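Local coordinates for glutathione peroxidase (Hypocrea jecorina, PDB 6VPD), which probably reduces hydroperoxides to alcohols with thioredoxin as electron donor, acting as a glutathione peroxidase-like thioredoxin peroxidase, at residues V54-S59 against E149-N154; C92-S97 against I124-D129. One frame throughout, in Å; residues are numbered along the deposited sequence.

Contact 1 (V54-S59 against E149-N154)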
loop_
_atom_site.group_PDB
_atom_site.type_symbol
_atom_site.label_atom_id
_atom_site.label_comp_id
_atom_site.label_asym_id
_atom_site.label_seq_id
_atom_site.Cartn_x
_atom_site.Cartn_y
_atom_site.Cartn_z
ATOM N N VAL A 54 -9.437 14.127 2.601
ATOM C CA VAL A 54 -10.239 13.086 3.224
ATOM C C VAL A 54 -9.350 11.867 3.311
ATOM O O VAL A 54 -8.708 11.496 2.324
ATOM C CB VAL A 54 -11.516 12.788 2.413
ATOM C CG1 VAL A 54 -12.239 11.588 2.979
ATOM C CG2 VAL A 54 -12.453 13.995 2.372
ATOM N N VAL A 55 -9.259 11.278 4.493
ATOM C CA VAL A 55 -8.389 10.132 4.704
ATOM C C VAL A 55 -9.120 9.143 5.614
ATOM O O VAL A 55 -9.761 9.546 6.590
ATOM C CB VAL A 55 -7.021 10.568 5.268
ATOM C CG1 VAL A 55 -7.170 11.134 6.646
ATOM C CG2 VAL A 55 -6.037 9.407 5.286
ATOM N N ASN A 56 -9.114 7.864 5.232
ATOM C CA ASN A 56 -9.656 6.791 6.057
ATOM C C ASN A 56 -8.558 6.291 6.990
ATOM O O ASN A 56 -7.511 5.803 6.538
ATOM C CB ASN A 56 -10.172 5.641 5.205
ATOM C CG ASN A 56 -9.118 5.121 4.292
ATOM O OD1 ASN A 56 -8.451 5.907 3.606
ATOM N ND2 ASN A 56 -8.916 3.807 4.289
ATOM N N THR A 57 -8.796 6.414 8.284
ATOM C CA THR A 57 -7.789 6.073 9.268
ATOM C C THR A 57 -8.050 4.682 9.830
ATOM O O THR A 57 -9.139 4.118 9.691
ATOM C CB THR A 57 -7.751 7.113 10.392
ATOM O OG1 THR A 57 -9.085 7.373 10.852
ATOM C CG2 THR A 57 -7.143 8.396 9.883
ATOM N N ALA A 58 -7.001 4.130 10.431
ATOM C CA ALA A 58 -7.083 2.846 11.098
ATOM C C ALA A 58 -7.991 2.932 12.312
ATOM O O ALA A 58 -7.931 3.888 13.088
ATOM C CB ALA A 58 -5.693 2.395 11.534
ATOM N N SER A 59 -8.840 1.921 12.477
ATOM C CA SER A 59 -9.545 1.763 13.742
ATOM C C SER A 59 -8.578 1.327 14.849
ATOM O O SER A 59 -8.571 1.904 15.942
ATOM C CB SER A 59 -10.690 0.768 13.571
ATOM O OG SER A 59 -11.659 0.953 14.580
ATOM N N GLU A 149 -11.843 0.854 -8.128
ATOM C CA GLU A 149 -12.585 1.832 -7.354
ATOM C C GLU A 149 -12.447 1.619 -5.842
ATOM O O GLU A 149 -12.401 2.601 -5.089
ATOM C CB GLU A 149 -14.045 1.790 -7.814
ATOM C CG GLU A 149 -14.923 2.803 -7.165
ATOM C CD GLU A 149 -16.322 2.854 -7.753
ATOM O OE1 GLU A 149 -16.451 2.663 -8.991
ATOM O OE2 GLU A 149 -17.283 3.079 -6.967
ATOM N N ARG A 150 -12.315 0.367 -5.388
ATOM C CA ARG A 150 -12.108 0.063 -3.970
ATOM C C ARG A 150 -10.896 0.781 -3.380
ATOM O O ARG A 150 -9.849 0.925 -4.022
ATOM C CB ARG A 150 -11.936 -1.449 -3.761
ATOM C CG ARG A 150 -13.205 -2.306 -3.972
ATOM C CD ARG A 150 -14.130 -2.165 -2.760
ATOM N NE ARG A 150 -15.533 -2.511 -2.993
ATOM C CZ ARG A 150 -16.422 -1.706 -3.563
ATOM N NH1 ARG A 150 -16.041 -0.488 -3.956
ATOM N NH2 ARG A 150 -17.682 -2.124 -3.695
ATOM N N VAL A 151 -11.056 1.218 -2.126
ATOM C CA VAL A 151 -9.917 1.586 -1.297
ATOM C C VAL A 151 -9.154 0.329 -0.913
ATOM O O VAL A 151 -9.727 -0.637 -0.394
ATOM C CB VAL A 151 -10.387 2.356 -0.059
ATOM C CG1 VAL A 151 -9.204 2.723 0.812
ATOM C CG2 VAL A 151 -11.155 3.602 -0.490
ATOM N N LYS A 152 -7.851 0.336 -1.165
ATOM C CA LYS A 152 -7.047 -0.867 -0.980
ATOM C C LYS A 152 -6.672 -1.076 0.481
ATOM O O LYS A 152 -6.714 -2.207 0.973
ATOM C CB LYS A 152 -5.787 -0.792 -1.845
ATOM C CG LYS A 152 -6.075 -0.461 -3.305
ATOM C CD LYS A 152 -4.943 0.362 -3.951
ATOM C CE LYS A 152 -5.498 1.388 -4.962
ATOM N NZ LYS A 152 -4.441 2.290 -5.525
ATOM N N TRP A 153 -6.327 -0.007 1.196
ATOM C CA TRP A 153 -5.751 -0.140 2.525
ATOM C C TRP A 153 -6.136 1.084 3.349
ATOM O O TRP A 153 -6.802 2.006 2.858
ATOM C CB TRP A 153 -4.238 -0.327 2.403
ATOM C CG TRP A 153 -3.533 -0.798 3.642
ATOM C CD1 TRP A 153 -2.495 -0.173 4.291
ATOM C CD2 TRP A 153 -3.801 -1.997 4.381
ATOM N NE1 TRP A 153 -2.104 -0.915 5.388
ATOM C CE2 TRP A 153 -2.894 -2.034 5.470
ATOM C CE3 TRP A 153 -4.730 -3.034 4.241
ATOM C CZ2 TRP A 153 -2.892 -3.071 6.407
ATOM C CZ3 TRP A 153 -4.738 -4.057 5.184
ATOM C CH2 TRP A 153 -3.815 -4.074 6.244
ATOM N N ASN A 154 -5.730 1.090 4.621
ATOM C CA ASN A 154 -5.925 2.287 5.423
ATOM C C ASN A 154 -5.146 3.441 4.800
ATOM O O ASN A 154 -4.131 3.238 4.123
ATOM C CB ASN A 154 -5.465 2.080 6.878
ATOM C CG ASN A 154 -5.949 0.775 7.490
ATOM O OD1 ASN A 154 -7.135 0.600 7.778
ATOM N ND2 ASN A 154 -5.014 -0.132 7.748
#

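Contact 2 (C92-S97 against I124-D129)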
loop_
_atom_site.group_PDB
_atom_site.type_symbol
_atom_site.label_atom_id
_atom_site.label_comp_id
_atom_site.label_asym_id
_atom_site.label_seq_id
_atom_site.Cartn_x
_atom_site.Cartn_y
_atom_site.Cartn_z
ATOM N N CYS A 92 -11.803 3.328 10.115
ATOM C CA CYS A 92 -12.292 2.210 9.317
ATOM C C CYS A 92 -11.669 0.924 9.828
ATOM O O CYS A 92 -10.439 0.796 9.873
ATOM C CB CYS A 92 -11.966 2.403 7.840
ATOM S SG CYS A 92 -12.982 1.374 6.785
ATOM N N ASN A 93 -12.524 -0.023 10.195
ATOM C CA ASN A 93 -12.109 -1.318 10.706
ATOM C C ASN A 93 -11.933 -2.352 9.605
ATOM O O ASN A 93 -11.568 -3.493 9.901
ATOM C CB ASN A 93 -13.137 -1.828 11.718
ATOM C CG ASN A 93 -14.494 -2.108 11.078
ATOM O OD1 ASN A 93 -14.786 -1.628 9.972
ATOM N ND2 ASN A 93 -15.337 -2.884 11.775
ATOM N N GLN A 94 -12.165 -1.980 8.348
ATOM C CA GLN A 94 -12.240 -2.936 7.253
ATOM C C GLN A 94 -10.890 -3.450 6.780
ATOM O O GLN A 94 -10.871 -4.257 5.854
ATOM C CB GLN A 94 -12.971 -2.324 6.053
ATOM C CG GLN A 94 -14.480 -2.232 6.187
ATOM C CD GLN A 94 -15.163 -1.657 4.934
ATOM O OE1 GLN A 94 -14.579 -0.864 4.198
ATOM N NE2 GLN A 94 -16.407 -2.051 4.702
ATOM N N PHE A 95 -9.759 -3.037 7.350
ATOM C CA PHE A 95 -8.448 -3.463 6.831
ATOM C C PHE A 95 -7.627 -4.118 7.952
ATOM O O PHE A 95 -6.567 -3.626 8.349
ATOM C CB PHE A 95 -7.691 -2.283 6.184
ATOM C CG PHE A 95 -8.465 -1.599 5.086
ATOM C CD1 PHE A 95 -8.500 -2.131 3.804
ATOM C CD2 PHE A 95 -9.180 -0.426 5.342
ATOM C CE1 PHE A 95 -9.234 -1.501 2.799
ATOM C CE2 PHE A 95 -9.913 0.200 4.348
ATOM C CZ PHE A 95 -9.939 -0.332 3.080
ATOM N N GLY A 96 -8.118 -5.250 8.455
ATOM C CA GLY A 96 -7.377 -6.084 9.396
ATOM C C GLY A 96 -7.630 -7.566 9.168
ATOM O O GLY A 96 -8.787 -7.977 9.005
ATOM N N SER A 97 -6.577 -8.384 9.172
ATOM C CA SER A 97 -6.681 -9.773 8.744
ATOM C C SER A 97 -6.665 -10.744 9.927
ATOM O O SER A 97 -5.872 -10.608 10.868
ATOM C CB SER A 97 -5.565 -10.121 7.756
ATOM O OG SER A 97 -5.839 -11.366 7.135
ATOM N N ILE A 124 -16.812 4.603 9.846
ATOM C CA ILE A 124 -17.599 4.287 8.658
ATOM C C ILE A 124 -16.989 3.101 7.915
ATOM O O ILE A 124 -15.864 2.658 8.180
ATOM C CB ILE A 124 -17.720 5.481 7.689
ATOM C CG1 ILE A 124 -16.344 5.977 7.287
ATOM C CG2 ILE A 124 -18.581 6.612 8.269
ATOM C CD1 ILE A 124 -16.428 6.819 6.086
ATOM N N ASN A 125 -17.753 2.598 6.960
ATOM C CA ASN A 125 -17.244 1.651 5.990
ATOM C C ASN A 125 -16.931 2.391 4.703
ATOM O O ASN A 125 -17.754 3.172 4.217
ATOM C CB ASN A 125 -18.256 0.537 5.752
ATOM C CG ASN A 125 -18.311 -0.420 6.906
ATOM O OD1 ASN A 125 -17.514 -1.350 6.982
ATOM N ND2 ASN A 125 -19.214 -0.169 7.846
ATOM N N VAL A 126 -15.726 2.168 4.172
ATOM C CA VAL A 126 -15.371 2.764 2.890
ATOM C C VAL A 126 -15.655 1.846 1.717
ATOM O O VAL A 126 -15.603 2.306 0.571
ATOM C CB VAL A 126 -13.887 3.193 2.835
ATOM C CG1 VAL A 126 -13.579 4.185 3.951
ATOM C CG2 VAL A 126 -12.948 1.988 2.887
ATOM N N ASN A 127 -15.971 0.572 1.960
ATOM C CA ASN A 127 -16.105 -0.414 0.894
ATOM C C ASN A 127 -17.330 -1.281 1.124
ATOM O O ASN A 127 -17.837 -1.394 2.237
ATOM C CB ASN A 127 -14.872 -1.302 0.799
ATOM C CG ASN A 127 -13.722 -0.595 0.161
ATOM O OD1 ASN A 127 -13.931 0.272 -0.686
ATOM N ND2 ASN A 127 -12.500 -0.936 0.560
ATOM N N GLY A 128 -17.804 -1.887 0.046
ATOM C CA GLY A 128 -19.000 -2.692 0.109
ATOM C C GLY A 128 -20.250 -1.889 -0.163
ATOM O O GLY A 128 -20.233 -0.663 -0.338
ATOM N N ASP A 129 -21.369 -2.619 -0.209
ATOM C CA ASP A 129 -22.674 -2.004 -0.410
ATOM C C ASP A 129 -23.105 -1.231 0.822
ATOM O O ASP A 129 -24.023 -0.400 0.745
ATOM C CB ASP A 129 -23.714 -3.073 -0.762
ATOM C CG ASP A 129 -23.448 -3.745 -2.112
ATOM O OD1 ASP A 129 -23.221 -3.027 -3.117
ATOM O OD2 ASP A 129 -23.467 -4.997 -2.161
#

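Contact 1 (V54-S59 against E149-N154)
N56 meets W153 through a hydrogen bond from ND2 of N56 to the backbone O of W153, 3.1 Å long. The bond is nearly straight, with an N-H...O angle of 162°. W153 O lies in the amide plane of N56, whereas the donor sits 26° off the carbonyl plane of W153. This reach depends on the first torsion: N56 CG is placed between its own backbone N and carbonyl carbon (chi1 56°), which presents the amide to the facing loop. Since N56 also pairs through its backbone with F155, main chain and side chain both tie the strand to the segment following K152. The sequence W153-N154-F155 is a signature of the glutathione peroxidase family within the thioredoxin fold, and in well-studied relatives its tryptophan and asparagine are counted in the catalytic tetrad; the side chain of A58 lies about 7 Å from that of C61, the predicted active-site residue. An alanine in place of N56 would remove the amide and would probably leave the W153 carbonyl without this donor, letting the segment shift against the strand.

The remaining contacts are van der Waals. V151 CG1 touches N56 ND2 at 3.7 Å, and N154 CA lies 3.5 Å from the same nitrogen, each coming from a different direction. Farther along the strand, N154 OD1 approaches A58 CA to 4.0 Å. N154 ND2 lies 3.6 Å above the plane of the W153 ring, toward its rim. W153 also packs on K178 of the second subunit.

Contact 2 (C92-S97 against I124-D129)
Q94 CG stands beside its backbone N, anti to the carbonyl carbon (chi1 -76°), and the chain runs extended beyond it, which carries the terminal amide to the backbone of V126 and N127. There both ends of the amide are used. Q94 NE2 donates to N127 O at 2.9 Å with an N-H...O angle of 168°; the acceptor lies in the glutamine's amide plane, but the donor stands above the carbonyl plane of N127. Q94 OE1 receives two weak bonds, from N127 N at 3.0 Å and from V126 N at 3.2 Å. One side chain thus engages three backbone atoms of V126 and N127, firmly through NE2 and only weakly through OE1.

Beside these bonds F95 and C92 pack on V126. The edge of the F95 ring, at CZ, meets V126 CG2 at 3.8 Å, and the same methyl carbon lies 3.9 Å from C92 SG. V126 also packs on Y135 of helix 133-141. Separately, N127 ND2 comes obliquely to F95 CZ at 3.6 Å, with ring and amide planes 80° apart; its hydrogen-bond acceptor is V151 O.

In this apo structure the Q94 amide is bonded to the V126-N127 backbone, away from the predicted active-site cysteine. The sequence C92-N93-Q94-F95, at the end of strand 85-92, belongs to a glutathione peroxidase family signature whose glutamine is counted in the catalytic tetrad of well-studied relatives.

Overall arrangement
The two contacts lie side by side, their centres about 8 Å apart, at one end of the mixed sheet in the thioredoxin fold. Along the chain the order is 54-59, 92-97, 124-129, 149-154, so contact 2 falls between the halves of contact 1. Strand 51-58 and its parallel neighbour 85-92 supply or lead into the first segment of each. Direct links join them: V151 O and N127 ND2 are 2.9 Å apart, and S59 N and C92 O are 3.3 Å apart, both probable hydrogen bonds. The loops bearing the two family signatures therefore pack together beside the sheet end, contact 1 next to the predicted active-site residue and contact 2 farther from the chain's centre.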